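Local structure of MgGH51 (Meripilus giganteus, 6ZPV) at residues 56-65 with 90-100; 39-47 with 255-266. The protein hydrolyses terminal alpha-L-arabinofuranosyl residues, as a GH51 alpha-L-arabinofuranosidase, probably from arabinose-bearing plant cell-wall polysaccharides. One frame throughout, in Å; residues are numbered along the deposited sequence.

Contact 1: 56-65 with 90-100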
loop_
_atom_site.group_PDB
_atom_site.type_symbol
_atom_site.label_atom_id
_atom_site.label_comp_id
_atom_site.label_asym_id
_atom_site.label_seq_id
_atom_site.Cartn_x
_atom_site.Cartn_y
_atom_site.Cartn_z
ATOM N N ALA A 56 -20.986 -8.859 4.982
ATOM C CA ALA A 56 -21.063 -8.418 3.583
ATOM C C ALA A 56 -22.101 -9.165 2.741
ATOM O O ALA A 56 -22.357 -8.710 1.610
ATOM C CB ALA A 56 -19.735 -8.341 2.902
ATOM N N TRP A 57 -22.638 -10.296 3.240
ATOM C CA TRP A 57 -23.569 -11.151 2.490
ATOM C C TRP A 57 -24.990 -10.948 2.980
ATOM O O TRP A 57 -25.222 -10.868 4.203
ATOM C CB TRP A 57 -23.173 -12.620 2.597
ATOM C CG TRP A 57 -21.853 -12.946 2.029
ATOM C CD1 TRP A 57 -20.639 -13.008 2.642
ATOM C CD2 TRP A 57 -21.581 -13.251 0.666
ATOM N NE1 TRP A 57 -19.655 -13.346 1.767
ATOM C CE2 TRP A 57 -20.191 -13.513 0.519
ATOM C CE3 TRP A 57 -22.389 -13.330 -0.489
ATOM C CZ2 TRP A 57 -19.608 -13.886 -0.704
ATOM C CZ3 TRP A 57 -21.801 -13.664 -1.705
ATOM C CH2 TRP A 57 -20.439 -13.930 -1.794
ATOM N N HIS A 58 -25.972 -10.966 2.091
ATOM C CA HIS A 58 -27.363 -10.714 2.446
ATOM C C HIS A 58 -28.279 -11.572 1.608
ATOM O O HIS A 58 -28.027 -11.763 0.411
ATOM C CB HIS A 58 -27.687 -9.218 2.175
ATOM C CG HIS A 58 -26.763 -8.277 2.853
ATOM N ND1 HIS A 58 -26.882 -7.956 4.186
ATOM C CD2 HIS A 58 -25.641 -7.673 2.377
ATOM C CE1 HIS A 58 -25.854 -7.153 4.507
ATOM N NE2 HIS A 58 -25.093 -6.958 3.415
ATOM N N PRO A 59 -29.421 -12.035 2.147
ATOM C CA PRO A 59 -30.353 -12.804 1.317
ATOM C C PRO A 59 -31.072 -11.929 0.317
ATOM O O PRO A 59 -31.299 -10.752 0.540
ATOM C CB PRO A 59 -31.326 -13.361 2.360
ATOM C CG PRO A 59 -31.279 -12.361 3.491
ATOM C CD PRO A 59 -29.855 -11.866 3.544
ATOM N N ILE A 60 -31.459 -12.570 -0.766
ATOM C CA ILE A 60 -32.480 -12.066 -1.702
ATOM C C ILE A 60 -33.737 -12.876 -1.403
ATOM O O ILE A 60 -33.681 -14.124 -1.395
ATOM C CB ILE A 60 -32.047 -12.162 -3.173
ATOM C CG1 ILE A 60 -30.900 -11.208 -3.461
ATOM C CG2 ILE A 60 -33.235 -11.912 -4.083
ATOM C CD1 ILE A 60 -30.266 -11.404 -4.815
ATOM N N SER A 61 -34.851 -12.201 -1.238
ATOM C CA SER A 61 -36.142 -12.852 -1.019
ATOM C C SER A 61 -36.034 -13.725 0.220
ATOM O O SER A 61 -35.425 -13.302 1.250
ATOM C CB SER A 61 -36.633 -13.518 -2.277
ATOM O OG SER A 61 -37.941 -14.036 -2.103
ATOM N N ASN A 62 -36.647 -14.899 0.209
ATOM C CA ASN A 62 -36.741 -15.791 1.384
ATOM C C ASN A 62 -35.557 -16.749 1.499
ATOM O O ASN A 62 -35.683 -17.767 2.187
ATOM C CB ASN A 62 -38.085 -16.532 1.408
ATOM C CG ASN A 62 -38.294 -17.453 0.248
ATOM O OD1 ASN A 62 -37.620 -17.314 -0.790
ATOM N ND2 ASN A 62 -39.231 -18.373 0.375
ATOM N N ALA A 63 -34.433 -16.481 0.863
ATOM C CA ALA A 63 -33.241 -17.339 1.012
ATOM C C ALA A 63 -32.857 -17.528 2.472
ATOM O O ALA A 63 -32.891 -16.553 3.257
ATOM C CB ALA A 63 -32.077 -16.715 0.267
ATOM N N LYS A 64 -32.403 -18.722 2.798
ATOM C CA LYS A 64 -31.792 -19.022 4.102
ATOM C C LYS A 64 -30.292 -19.195 3.886
ATOM O O LYS A 64 -29.882 -19.998 3.051
ATOM C CB LYS A 64 -32.433 -20.240 4.740
ATOM C CG LYS A 64 -33.895 -20.042 5.035
ATOM N N LEU A 65 -29.510 -18.446 4.629
ATOM C CA LEU A 65 -28.044 -18.431 4.529
ATOM C C LEU A 65 -27.442 -18.831 5.881
ATOM O O LEU A 65 -27.884 -18.309 6.922
ATOM C CB LEU A 65 -27.514 -17.057 4.172
ATOM C CG LEU A 65 -28.055 -16.428 2.895
ATOM C CD1 LEU A 65 -27.428 -15.061 2.703
ATOM C CD2 LEU A 65 -27.869 -17.293 1.670
ATOM N N SER A 90 -41.867 -21.473 -2.907
ATOM C CA SER A 90 -41.157 -20.281 -3.371
ATOM C C SER A 90 -41.396 -20.019 -4.855
ATOM O O SER A 90 -41.815 -20.874 -5.640
ATOM C CB SER A 90 -39.687 -20.446 -3.039
ATOM O OG SER A 90 -39.493 -20.447 -1.630
ATOM N N SER A 91 -41.064 -18.795 -5.244
ATOM C CA SER A 91 -41.108 -18.351 -6.639
ATOM C C SER A 91 -40.262 -17.081 -6.761
ATOM O O SER A 91 -40.026 -16.374 -5.736
ATOM C CB SER A 91 -42.524 -18.065 -7.137
ATOM O OG SER A 91 -43.009 -16.879 -6.590
ATOM N N GLY A 92 -39.902 -16.735 -7.988
ATOM C CA GLY A 92 -39.158 -15.516 -8.262
ATOM C C GLY A 92 -37.695 -15.662 -7.930
ATOM O O GLY A 92 -37.253 -16.703 -7.436
ATOM N N ARG A 93 -36.917 -14.620 -8.200
ATOM C CA ARG A 93 -35.463 -14.753 -7.938
ATOM C C ARG A 93 -35.259 -14.968 -6.445
ATOM O O ARG A 93 -35.832 -14.273 -5.592
ATOM C CB ARG A 93 -34.754 -13.506 -8.478
ATOM C CG ARG A 93 -35.037 -12.189 -7.771
ATOM C CD ARG A 93 -34.564 -10.952 -8.515
ATOM N NE ARG A 93 -33.135 -10.912 -8.775
ATOM C CZ ARG A 93 -32.242 -10.117 -8.212
ATOM N NH1 ARG A 93 -32.529 -9.304 -7.236
ATOM N NH2 ARG A 93 -31.015 -10.127 -8.692
ATOM N N VAL A 94 -34.378 -15.881 -6.135
ATOM C CA VAL A 94 -34.010 -16.230 -4.733
ATOM C C VAL A 94 -32.504 -16.422 -4.734
ATOM O O VAL A 94 -31.984 -17.076 -5.656
ATOM C CB VAL A 94 -34.817 -17.449 -4.210
ATOM C CG1 VAL A 94 -34.388 -17.801 -2.788
ATOM C CG2 VAL A 94 -36.346 -17.236 -4.281
ATOM N N GLY A 95 -31.777 -15.924 -3.744
ATOM C CA GLY A 95 -30.339 -15.975 -3.769
ATOM C C GLY A 95 -29.765 -15.078 -2.737
ATOM O O GLY A 95 -30.267 -15.036 -1.609
ATOM N N PHE A 96 -28.675 -14.382 -3.097
ATOM C CA PHE A 96 -27.960 -13.579 -2.091
ATOM C C PHE A 96 -27.119 -12.524 -2.828
ATOM O O PHE A 96 -26.808 -12.662 -4.005
ATOM C CB PHE A 96 -27.123 -14.477 -1.177
ATOM C CG PHE A 96 -26.321 -15.501 -1.918
ATOM C CD1 PHE A 96 -25.035 -15.241 -2.381
ATOM C CD2 PHE A 96 -26.832 -16.797 -2.120
ATOM C CE1 PHE A 96 -24.335 -16.204 -3.059
ATOM C CE2 PHE A 96 -26.124 -17.743 -2.821
ATOM C CZ PHE A 96 -24.873 -17.443 -3.283
ATOM N N THR A 97 -26.767 -11.487 -2.082
ATOM C CA THR A 97 -25.904 -10.395 -2.515
ATOM C C THR A 97 -24.632 -10.310 -1.669
ATOM O O THR A 97 -24.633 -10.730 -0.513
ATOM C CB THR A 97 -26.632 -9.045 -2.543
ATOM O OG1 THR A 97 -27.052 -8.738 -1.216
ATOM C CG2 THR A 97 -27.792 -9.008 -3.499
ATOM N N ASN A 98 -23.634 -9.694 -2.286
ATOM C CA ASN A 98 -22.439 -9.228 -1.569
ATOM C C ASN A 98 -22.364 -7.713 -1.798
ATOM O O ASN A 98 -22.364 -7.276 -2.970
ATOM C CB ASN A 98 -21.153 -9.903 -2.080
ATOM C CG ASN A 98 -19.934 -9.596 -1.232
ATOM O OD1 ASN A 98 -19.371 -8.488 -1.354
ATOM N ND2 ASN A 98 -19.528 -10.552 -0.416
ATOM N N GLU A 99 -22.263 -6.942 -0.721
ATOM C CA GLU A 99 -22.293 -5.479 -0.798
ATOM C C GLU A 99 -20.934 -4.905 -1.180
ATOM O O GLU A 99 -20.809 -3.657 -1.236
ATOM C CB GLU A 99 -22.761 -4.909 0.549
ATOM C CG GLU A 99 -21.764 -5.110 1.687
ATOM C CD GLU A 99 -22.222 -4.585 3.025
ATOM O OE1 GLU A 99 -21.652 -3.566 3.478
ATOM O OE2 GLU A 99 -23.183 -5.109 3.614
ATOM N N GLY A 100 -19.906 -5.718 -1.377
ATOM C CA GLY A 100 -18.575 -5.208 -1.687
ATOM C C GLY A 100 -17.927 -4.628 -0.441
ATOM O O GLY A 100 -18.335 -4.881 0.709
HETATM O O HOH W 1 -29.857 -8.692 -0.752
HETATM O O HOH W 2 -38.229 -14.905 -4.561
HETATM O O HOH W 3 -40.367 -17.160 -2.646
#
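W57 and F96 meet on the buried side of the strand pair 57-60 and 93-98, where W57 CZ3 comes within 3.7 Å of F96 CD1. The ring planes meet obliquely at 66°, and F84 and F192 add edge-to-face partners to F96. N98 covers one face of the indole: its CB stands 4.0 Å from the six-membered ring centroid, a CH-pi contact, while ND2 sits above the ring and donates to Q39 O. A chi1 of -172° lays the N98 side chain over the ring, with the amide plane nearly perpendicular to it. W57 NE1 donates to N40 O. A leucine in place of W57 would probably open a gap beside F96 and leave N40 O without its indole donor. On the sheet face that carries H58, I60 and T97, I60 CD1 packs against T97 CG2 and lies over the R93 guanidinium, whose NH1 is bonded to Q135. Among the backbone bonds, which join H58 and T97 in both directions, I60 N to G95 O is nearly straight at its hydrogen (171°), although I60 N stands well above the G95 carbonyl plane. At the polar edge, H58 NE2 donates to the anti lone pair of E99 OE2 at 2.7 Å, imidazole and carboxylate nearly coplanar. At the opposite end N62 ND2 donates to S90 OG (2.9 Å). The strands form the antiparallel edge pair of a five-stranded sheet, and a type II' turn from I60 to A63 leads into strand 64-69 of the second sheet, as in a beta-sandwich.

Contact 2: 39-47 with 255-266; sequences QNRAFQQVT and PGRVGDWGYVNT
Q44 and Q45 reach across to the 255-266 hairpin with differently shaped side chains. The Q44 chain is extended beyond CG (chi2 160°), which carries its amide past P255 to T266. There NE2 donates to T266 O at 3.0 Å, with the carbonyl approached from the side (C=O...N 120°) and the donor tilted from its plane. The other end of this amide rests on the threonine: OE1 lies 3.4 Å from T266 CG2, the two side chains crossing at a slant. Q45 instead bends at chi2 (-62°), bringing its NE2 back over the start of the hairpin, where it makes weak bonds to G256 O (3.0 Å) and P255 O (3.4 Å). The absence of a side chain at G256 matters here, since a CB would run into Q44 NE2. Between the glutamines, V264 directs CG1 at Q44 O (3.4 Å) and CG2 at Q45 CB (3.9 Å), while V258 CG2 touches Q45 CB. R41 comes in at about a right angle to T266; a water in its guanidinium plane accepts from NH2 and donates to T266 O, giving that carbonyl a second donor. R41 also forms a salt bridge with E36, and T266 OG1 bonds to D30. The type II beta turn F43-V46 thus packs against a short antiparallel hairpin in the link between strand 224-227 and helix 271-281 of the (beta/alpha)8 barrel characteristic of GH51 catalytic domains.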
loop_
_atom_site.group_PDB
_atom_site.type_symbol
_atom_site.label_atom_id
_atom_site.label_comp_id
_atom_site.label_asym_id
_atom_site.label_seq_id
_atom_site.Cartn_x
_atom_site.Cartn_y
_atom_site.Cartn_z
ATOM N N GLN A 39 -16.295 -8.601 -0.638
ATOM C CA GLN A 39 -15.764 -8.610 0.733
ATOM C C GLN A 39 -16.105 -9.973 1.356
ATOM O O GLN A 39 -17.171 -10.512 1.132
ATOM C CB GLN A 39 -16.271 -7.424 1.525
ATOM C CG GLN A 39 -15.786 -7.391 2.939
ATOM C CD GLN A 39 -16.114 -6.134 3.706
ATOM O OE1 GLN A 39 -17.017 -5.294 3.298
ATOM N NE2 GLN A 39 -15.506 -5.979 4.825
ATOM N N ASN A 40 -15.192 -10.518 2.147
ATOM C CA ASN A 40 -15.438 -11.808 2.805
ATOM C C ASN A 40 -15.773 -12.874 1.735
ATOM O O ASN A 40 -16.748 -13.653 1.876
ATOM C CB ASN A 40 -16.521 -11.676 3.893
ATOM C CG ASN A 40 -16.747 -12.924 4.719
ATOM O OD1 ASN A 40 -15.824 -13.760 4.873
ATOM N ND2 ASN A 40 -17.943 -13.025 5.324
ATOM N N ARG A 41 -14.977 -12.899 0.677
ATOM C CA ARG A 41 -15.299 -13.665 -0.532
ATOM C C ARG A 41 -15.295 -15.173 -0.339
ATOM O O ARG A 41 -15.935 -15.898 -1.099
ATOM C CB ARG A 41 -14.366 -13.292 -1.664
ATOM C CG ARG A 41 -12.926 -13.783 -1.525
ATOM C CD ARG A 41 -12.051 -13.347 -2.689
ATOM N NE ARG A 41 -10.703 -13.787 -2.531
ATOM C CZ ARG A 41 -9.682 -13.418 -3.286
ATOM N NH1 ARG A 41 -9.870 -12.646 -4.351
ATOM N NH2 ARG A 41 -8.444 -13.828 -3.020
ATOM N N ALA A 42 -14.520 -15.644 0.638
ATOM C CA ALA A 42 -14.326 -17.093 0.827
ATOM C C ALA A 42 -14.445 -17.470 2.293
ATOM O O ALA A 42 -14.031 -18.570 2.686
ATOM C CB ALA A 42 -12.996 -17.519 0.250
ATOM N N PHE A 43 -15.075 -16.624 3.108
ATOM C CA PHE A 43 -15.396 -16.950 4.505
ATOM C C PHE A 43 -14.105 -17.315 5.249
ATOM O O PHE A 43 -14.117 -18.150 6.168
ATOM C CB PHE A 43 -16.458 -18.053 4.581
ATOM C CG PHE A 43 -17.639 -17.707 3.688
ATOM C CD1 PHE A 43 -18.546 -16.736 4.025
ATOM C CD2 PHE A 43 -17.734 -18.261 2.425
ATOM C CE1 PHE A 43 -19.514 -16.314 3.120
ATOM C CE2 PHE A 43 -18.684 -17.839 1.531
ATOM C CZ PHE A 43 -19.557 -16.876 1.865
ATOM N N GLN A 44 -12.999 -16.652 4.920
ATOM C CA GLN A 44 -11.751 -17.028 5.570
ATOM C C GLN A 44 -11.702 -16.477 7.001
ATOM O O GLN A 44 -12.046 -15.320 7.279
ATOM C CB GLN A 44 -10.564 -16.407 4.822
ATOM C CG GLN A 44 -10.282 -17.131 3.507
ATOM C CD GLN A 44 -9.461 -16.262 2.551
ATOM O OE1 GLN A 44 -9.967 -15.225 2.069
ATOM N NE2 GLN A 44 -8.192 -16.622 2.283
ATOM N N GLN A 45 -11.266 -17.357 7.901
ATOM C CA GLN A 45 -10.950 -16.964 9.296
ATOM C C GLN A 45 -12.149 -16.396 10.026
ATOM O O GLN A 45 -11.968 -15.528 10.901
ATOM C CB GLN A 45 -9.744 -16.009 9.345
ATOM C CG GLN A 45 -8.486 -16.557 8.672
ATOM C CD GLN A 45 -7.910 -17.804 9.276
ATOM O OE1 GLN A 45 -8.238 -18.190 10.409
ATOM N NE2 GLN A 45 -7.040 -18.448 8.546
ATOM N N VAL A 46 -13.338 -16.893 9.703
ATOM C CA VAL A 46 -14.537 -16.545 10.483
ATOM C C VAL A 46 -15.080 -17.805 11.153
ATOM O O VAL A 46 -14.737 -18.926 10.776
ATOM C CB VAL A 46 -15.640 -15.897 9.610
ATOM C CG1 VAL A 46 -15.102 -14.615 8.985
ATOM C CG2 VAL A 46 -16.154 -16.847 8.536
ATOM N N THR A 47 -15.932 -17.606 12.163
ATOM C CA THR A 47 -16.504 -18.704 12.965
ATOM C C THR A 47 -17.838 -19.108 12.359
ATOM O O THR A 47 -18.781 -18.297 12.227
ATOM C CB THR A 47 -16.674 -18.249 14.412
ATOM O OG1 THR A 47 -15.421 -17.848 14.922
ATOM C CG2 THR A 47 -17.293 -19.342 15.251
ATOM N N PRO A 255 -5.029 -19.677 2.887
ATOM C CA PRO A 255 -5.993 -19.699 3.978
ATOM C C PRO A 255 -6.418 -18.348 4.482
ATOM O O PRO A 255 -7.458 -18.240 5.183
ATOM C CB PRO A 255 -5.267 -20.512 5.069
ATOM C CG PRO A 255 -3.782 -20.238 4.780
ATOM C CD PRO A 255 -3.746 -20.265 3.281
ATOM N N GLY A 256 -5.655 -17.295 4.189
ATOM C CA GLY A 256 -5.886 -16.002 4.787
ATOM C C GLY A 256 -5.404 -15.936 6.211
ATOM O O GLY A 256 -5.045 -16.982 6.788
ATOM N N ARG A 257 -5.449 -14.743 6.829
ATOM C CA ARG A 257 -5.010 -14.583 8.206
ATOM C C ARG A 257 -5.699 -13.355 8.756
ATOM O O ARG A 257 -5.984 -12.384 8.032
ATOM C CB ARG A 257 -3.476 -14.454 8.325
ATOM C CG ARG A 257 -2.828 -13.386 7.450
ATOM C CD ARG A 257 -1.343 -13.269 7.721
ATOM N NE ARG A 257 -1.038 -12.595 8.981
ATOM C CZ ARG A 257 -0.750 -11.321 9.114
ATOM N NH1 ARG A 257 -0.808 -10.459 8.104
ATOM N NH2 ARG A 257 -0.404 -10.874 10.312
ATOM N N VAL A 258 -5.885 -13.359 10.064
ATOM C CA VAL A 258 -6.282 -12.155 10.789
ATOM C C VAL A 258 -5.083 -11.238 10.869
ATOM O O VAL A 258 -4.060 -11.633 11.410
ATOM C CB VAL A 258 -6.849 -12.495 12.164
ATOM C CG1 VAL A 258 -7.193 -11.210 12.914
ATOM C CG2 VAL A 258 -8.086 -13.423 12.036
ATOM N N GLY A 259 -5.216 -10.037 10.307
ATOM C CA GLY A 259 -4.143 -9.060 10.343
ATOM C C GLY A 259 -4.174 -8.237 11.627
ATOM O O GLY A 259 -4.851 -8.590 12.592
ATOM N N ASP A 260 -3.441 -7.143 11.612
ATOM C CA ASP A 260 -3.220 -6.383 12.837
ATOM C C ASP A 260 -4.076 -5.117 12.920
ATOM O O ASP A 260 -3.820 -4.305 13.788
ATOM C CB ASP A 260 -1.675 -6.303 12.942
ATOM C CG ASP A 260 -0.992 -7.802 13.065
ATOM O OD1 ASP A 260 -1.410 -8.563 14.128
ATOM O OD2 ASP A 260 -0.207 -8.328 12.056
ATOM N N TRP A 261 -5.108 -5.022 12.079
ATOM C CA TRP A 261 -5.943 -3.816 11.943
ATOM C C TRP A 261 -7.431 -4.126 12.010
ATOM O O TRP A 261 -8.242 -3.316 11.567
ATOM C CB TRP A 261 -5.506 -3.014 10.688
ATOM C CG TRP A 261 -4.091 -2.555 10.801
ATOM C CD1 TRP A 261 -3.015 -3.034 10.155
ATOM C CD2 TRP A 261 -3.598 -1.556 11.728
ATOM N NE1 TRP A 261 -1.889 -2.396 10.568
ATOM C CE2 TRP A 261 -2.207 -1.488 11.536
ATOM C CE3 TRP A 261 -4.204 -0.694 12.649
ATOM C CZ2 TRP A 261 -1.396 -0.600 12.231
ATOM C CZ3 TRP A 261 -3.396 0.197 13.346
ATOM C CH2 TRP A 261 -1.995 0.240 13.129
ATOM N N GLY A 262 -7.774 -5.268 12.615
ATOM C CA GLY A 262 -9.158 -5.602 12.940
ATOM C C GLY A 262 -9.896 -6.411 11.914
ATOM O O GLY A 262 -11.045 -6.749 12.136
ATOM N N TYR A 263 -9.270 -6.758 10.787
ATOM C CA TYR A 263 -9.958 -7.487 9.709
ATOM C C TYR A 263 -9.132 -8.637 9.159
ATOM O O TYR A 263 -7.893 -8.682 9.215
ATOM C CB TYR A 263 -10.439 -6.522 8.606
ATOM C CG TYR A 263 -9.376 -5.689 7.946
ATOM C CD1 TYR A 263 -8.693 -6.142 6.821
ATOM C CD2 TYR A 263 -9.064 -4.433 8.401
ATOM C CE1 TYR A 263 -7.733 -5.364 6.178
ATOM C CE2 TYR A 263 -8.097 -3.644 7.814
ATOM C CZ TYR A 263 -7.423 -4.112 6.710
ATOM O OH TYR A 263 -6.503 -3.275 6.120
ATOM N N VAL A 264 -9.862 -9.567 8.570
ATOM C CA VAL A 264 -9.256 -10.689 7.842
ATOM C C VAL A 264 -8.589 -10.208 6.562
ATOM O O VAL A 264 -9.195 -9.463 5.790
ATOM C CB VAL A 264 -10.304 -11.773 7.541
ATOM C CG1 VAL A 264 -9.743 -12.874 6.698
ATOM C CG2 VAL A 264 -10.879 -12.316 8.837
ATOM N N ASN A 265 -7.367 -10.688 6.338
ATOM C CA ASN A 265 -6.707 -10.576 5.045
ATOM C C ASN A 265 -6.920 -11.872 4.276
ATOM O O ASN A 265 -6.671 -12.952 4.768
ATOM C CB ASN A 265 -5.212 -10.342 5.222
ATOM C CG ASN A 265 -4.755 -9.032 5.777
ATOM O OD1 ASN A 265 -3.577 -8.671 5.544
ATOM N ND2 ASN A 265 -5.575 -8.299 6.524
ATOM N N THR A 266 -7.335 -11.726 3.004
ATOM C CA THR A 266 -7.490 -12.894 2.131
ATOM C C THR A 266 -6.133 -13.493 1.732
ATOM O O THR A 266 -6.103 -14.676 1.349
ATOM C CB THR A 266 -8.241 -12.545 0.861
ATOM O OG1 THR A 266 -7.459 -11.669 0.012
ATOM C CG2 THR A 266 -9.627 -11.982 1.097
HETATM O O HOH W 4 -6.636 -15.426 -1.396
#

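Overall arrangement
From the N terminus, the chain lays down strand 20-21 of the barrel, passes helix 29-33 and enters 39-47, the first half of contact 2, before reaching strand 57-60. Contact 1 closes the shorter loop, with 24 residues between its segments, when strand 93-98 returns beside 57-60. The chain then completes the two five-stranded antiparallel sheets and returns to the barrel through strand 224-227 before 255-266 closes contact 2, with 207 residues between its segments. Contact 1 therefore lies wholly within the longer loop, and the two do not cross. Their centres are about 22 Å apart, yet they touch: N98 and W57 both bond to backbone carbonyls of 39-47, which bridges the sandwich and the 255-266 hairpin.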